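Local coordinates for protein mevalonate diphosphate decarboxylase (Legionella pneumophila, PDB 3LTO) that probably catalyses the ATP-dependent decarboxylation of mevalonate diphosphate to isopentenyl diphosphate, a step of isoprenoid biosynthesis, at residues 37-45 with 94-102. Sequence-based numbering, arbitrary orientation.
Sequences SNLLSSVKL and LIQSSNNFP
L40 O is approached by three groups at once: it accepts the N-H of N100 N at 3.0 Å, takes a CA-H contact from N99, and has F101 CE1 close by. This bond lies just past the end of strand 94-99, where the return link comes from a side chain: N100 OD1 takes the N-H of L40 at 2.9 Å from a donor standing above its carbonyl plane. N100 ND2 donates to N38 O at 2.7 Å, with the acceptor nearly in the amide plane. With chi1 at 69°, CG of N100 sits between the backbone N and the carbonyl carbon, and the amide reaches across to the backbone of 38-40; two bonds then fix its rotation.

From there the two strands run on antiparallel through S42 with S98 and K44 with Q96, each pair joined by two backbone bonds, the shortest being S42 N to S98 O at 2.6 Å. The F101 ring packs its CD1 4.0 Å from L39 CB, and N99 CB lies over one ring face. On the face carrying V43, L45 and I95, V43 CG1 meets I95 CG2 at 4.1 Å and L45 CD2 reaches I95 CG1 at 3.9 Å; helices 71-87 and 110-129 cover these side chains. S41 OG is hydrogen-bonded to S112 OG of helix 110-129. Strand 2-12 pairs along the other edge of 37-45, making this a central antiparallel pair in the helix-backed sheet of the GHMP-kinase-type N-terminal domain, a ribosomal protein S5-like fold.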
loop_
_atom_site.group_PDB
_atom_site.type_symbol
_atom_site.label_atom_id
_atom_site.label_comp_id
_atom_site.label_asym_id
_atom_site.label_seq_id
_atom_site.Cartn_x
_atom_site.Cartn_y
_atom_site.Cartn_z
ATOM N N SER A 37 -20.099 -15.077 0.114
ATOM C CA SER A 37 -19.753 -16.269 0.877
ATOM C C SER A 37 -20.376 -17.605 0.467
ATOM O O SER A 37 -19.872 -18.658 0.843
ATOM C CB SER A 37 -20.019 -16.007 2.359
ATOM O OG SER A 37 -19.104 -15.035 2.844
ATOM N N ASN A 38 -21.454 -17.578 -0.305
ATOM C CA ASN A 38 -22.088 -18.822 -0.725
ATOM C C ASN A 38 -21.483 -19.402 -2.007
ATOM O O ASN A 38 -21.549 -20.603 -2.230
ATOM C CB ASN A 38 -23.593 -18.604 -0.887
ATOM C CG ASN A 38 -24.268 -18.244 0.428
ATOM O OD1 ASN A 38 -24.425 -19.088 1.312
ATOM N ND2 ASN A 38 -24.655 -16.979 0.570
ATOM N N LEU A 39 -20.897 -18.553 -2.844
ATOM C CA LEU A 39 -20.270 -19.017 -4.073
ATOM C C LEU A 39 -18.815 -19.287 -3.713
ATOM O O LEU A 39 -18.081 -18.374 -3.325
ATOM C CB LEU A 39 -20.375 -17.951 -5.169
ATOM C CG LEU A 39 -21.785 -17.495 -5.577
ATOM C CD1 LEU A 39 -21.682 -16.439 -6.680
ATOM C CD2 LEU A 39 -22.611 -18.684 -6.062
ATOM N N LEU A 40 -18.402 -20.544 -3.837
ATOM C CA LEU A 40 -17.049 -20.938 -3.463
ATOM C C LEU A 40 -16.257 -21.683 -4.530
ATOM O O LEU A 40 -16.810 -22.428 -5.333
ATOM C CB LEU A 40 -17.094 -21.832 -2.210
ATOM C CG LEU A 40 -17.660 -21.312 -0.883
ATOM C CD1 LEU A 40 -17.913 -22.479 0.066
ATOM C CD2 LEU A 40 -16.688 -20.323 -0.263
ATOM N N SER A 41 -14.947 -21.470 -4.516
ATOM C CA SER A 41 -14.045 -22.167 -5.414
ATOM C C SER A 41 -13.254 -23.046 -4.468
ATOM O O SER A 41 -13.024 -22.671 -3.319
ATOM C CB SER A 41 -13.103 -21.197 -6.134
ATOM O OG SER A 41 -13.723 -20.648 -7.280
ATOM N N SER A 42 -12.852 -24.216 -4.937
ATOM C CA SER A 42 -12.093 -25.131 -4.100
ATOM C C SER A 42 -10.849 -25.604 -4.814
ATOM O O SER A 42 -10.844 -25.768 -6.027
ATOM C CB SER A 42 -12.954 -26.336 -3.722
ATOM O OG SER A 42 -14.030 -25.935 -2.892
ATOM N N VAL A 43 -9.787 -25.814 -4.051
ATOM C CA VAL A 43 -8.546 -26.298 -4.625
ATOM C C VAL A 43 -7.960 -27.407 -3.781
ATOM O O VAL A 43 -7.774 -27.263 -2.578
ATOM C CB VAL A 43 -7.496 -25.185 -4.757
ATOM C CG1 VAL A 43 -6.168 -25.782 -5.206
ATOM C CG2 VAL A 43 -7.966 -24.149 -5.757
ATOM N N LYS A 44 -7.679 -28.525 -4.423
ATOM C CA LYS A 44 -7.081 -29.648 -3.735
ATOM C C LYS A 44 -5.688 -29.816 -4.314
ATOM O O LYS A 44 -5.494 -29.731 -5.527
ATOM C CB LYS A 44 -7.910 -30.915 -3.965
ATOM C CG LYS A 44 -7.306 -32.184 -3.370
ATOM C CD LYS A 44 -8.255 -33.361 -3.527
ATOM C CE LYS A 44 -7.659 -34.638 -2.947
ATOM N NZ LYS A 44 -8.587 -35.801 -3.098
ATOM N N LEU A 45 -4.709 -30.025 -3.450
ATOM C CA LEU A 45 -3.352 -30.227 -3.919
ATOM C C LEU A 45 -2.863 -31.589 -3.482
ATOM O O LEU A 45 -3.058 -31.984 -2.338
ATOM C CB LEU A 45 -2.410 -29.159 -3.357
ATOM C CG LEU A 45 -2.563 -27.743 -3.894
ATOM C CD1 LEU A 45 -1.597 -26.817 -3.147
ATOM C CD2 LEU A 45 -2.275 -27.733 -5.397
ATOM N N LEU A 94 -0.370 -31.885 -8.234
ATOM C CA LEU A 94 -1.499 -32.130 -9.109
ATOM C C LEU A 94 -2.502 -31.130 -8.545
ATOM O O LEU A 94 -2.788 -31.146 -7.353
ATOM C CB LEU A 94 -2.036 -33.556 -8.949
ATOM C CG LEU A 94 -3.387 -33.849 -9.623
ATOM C CD1 LEU A 94 -3.296 -33.603 -11.113
ATOM C CD2 LEU A 94 -3.802 -35.294 -9.357
ATOM N N ILE A 95 -2.998 -30.231 -9.386
ATOM C CA ILE A 95 -3.949 -29.220 -8.939
ATOM C C ILE A 95 -5.351 -29.559 -9.417
ATOM O O ILE A 95 -5.594 -29.676 -10.611
ATOM C CB ILE A 95 -3.585 -27.827 -9.502
ATOM C CG1 ILE A 95 -2.103 -27.547 -9.262
ATOM C CG2 ILE A 95 -4.451 -26.750 -8.841
ATOM C CD1 ILE A 95 -1.593 -26.312 -9.961
ATOM N N GLN A 96 -6.270 -29.731 -8.476
ATOM C CA GLN A 96 -7.649 -30.025 -8.824
ATOM C C GLN A 96 -8.536 -28.919 -8.259
ATOM O O GLN A 96 -8.764 -28.831 -7.052
ATOM C CB GLN A 96 -8.051 -31.402 -8.281
ATOM C CG GLN A 96 -7.419 -32.554 -9.066
ATOM C CD GLN A 96 -7.757 -33.913 -8.493
ATOM O OE1 GLN A 96 -7.747 -34.920 -9.206
ATOM N NE2 GLN A 96 -8.042 -33.955 -7.193
ATOM N N SER A 97 -9.010 -28.059 -9.154
ATOM C CA SER A 97 -9.859 -26.935 -8.785
ATOM C C SER A 97 -11.316 -27.219 -9.135
ATOM O O SER A 97 -11.609 -28.008 -10.041
ATOM C CB SER A 97 -9.393 -25.674 -9.514
ATOM O OG SER A 97 -9.412 -25.877 -10.919
ATOM N N SER A 98 -12.221 -26.565 -8.418
ATOM C CA SER A 98 -13.645 -26.758 -8.633
ATOM C C SER A 98 -14.437 -25.576 -8.080
ATOM O O SER A 98 -13.911 -24.784 -7.295
ATOM C CB SER A 98 -14.084 -28.044 -7.936
ATOM O OG SER A 98 -15.463 -28.266 -8.123
ATOM N N ASN A 99 -15.694 -25.452 -8.501
ATOM C CA ASN A 99 -16.571 -24.380 -8.030
ATOM C C ASN A 99 -17.870 -25.016 -7.578
ATOM O O ASN A 99 -18.185 -26.138 -7.979
ATOM C CB ASN A 99 -16.904 -23.392 -9.150
ATOM C CG ASN A 99 -15.679 -22.776 -9.769
ATOM O OD1 ASN A 99 -14.829 -22.216 -9.077
ATOM N ND2 ASN A 99 -15.581 -22.870 -11.088
ATOM N N ASN A 100 -18.633 -24.310 -6.750
ATOM C CA ASN A 100 -19.905 -24.855 -6.308
ATOM C C ASN A 100 -21.015 -24.220 -7.129
ATOM O O ASN A 100 -22.200 -24.407 -6.851
ATOM C CB ASN A 100 -20.122 -24.626 -4.809
ATOM C CG ASN A 100 -20.328 -23.175 -4.457
ATOM O OD1 ASN A 100 -20.193 -22.290 -5.298
ATOM N ND2 ASN A 100 -20.659 -22.922 -3.193
ATOM N N PHE A 101 -20.614 -23.450 -8.138
ATOM C CA PHE A 101 -21.571 -22.830 -9.034
ATOM C C PHE A 101 -21.404 -23.412 -10.432
ATOM O O PHE A 101 -20.286 -23.704 -10.865
ATOM C CB PHE A 101 -21.447 -21.295 -9.060
ATOM C CG PHE A 101 -20.043 -20.769 -8.969
ATOM C CD1 PHE A 101 -19.332 -20.832 -7.771
ATOM C CD2 PHE A 101 -19.458 -20.131 -10.061
ATOM C CE1 PHE A 101 -18.060 -20.259 -7.661
ATOM C CE2 PHE A 101 -18.187 -19.557 -9.960
ATOM C CZ PHE A 101 -17.489 -19.621 -8.756
ATOM N N PRO A 102 -22.523 -23.591 -11.152
ATOM C CA PRO A 102 -22.574 -24.144 -12.508
ATOM C C PRO A 102 -21.687 -23.462 -13.538
ATOM O O PRO A 102 -21.369 -22.278 -13.426
ATOM C CB PRO A 102 -24.053 -24.032 -12.866
ATOM C CG PRO A 102 -24.465 -22.794 -12.142
ATOM C CD PRO A 102 -23.827 -23.007 -10.788
#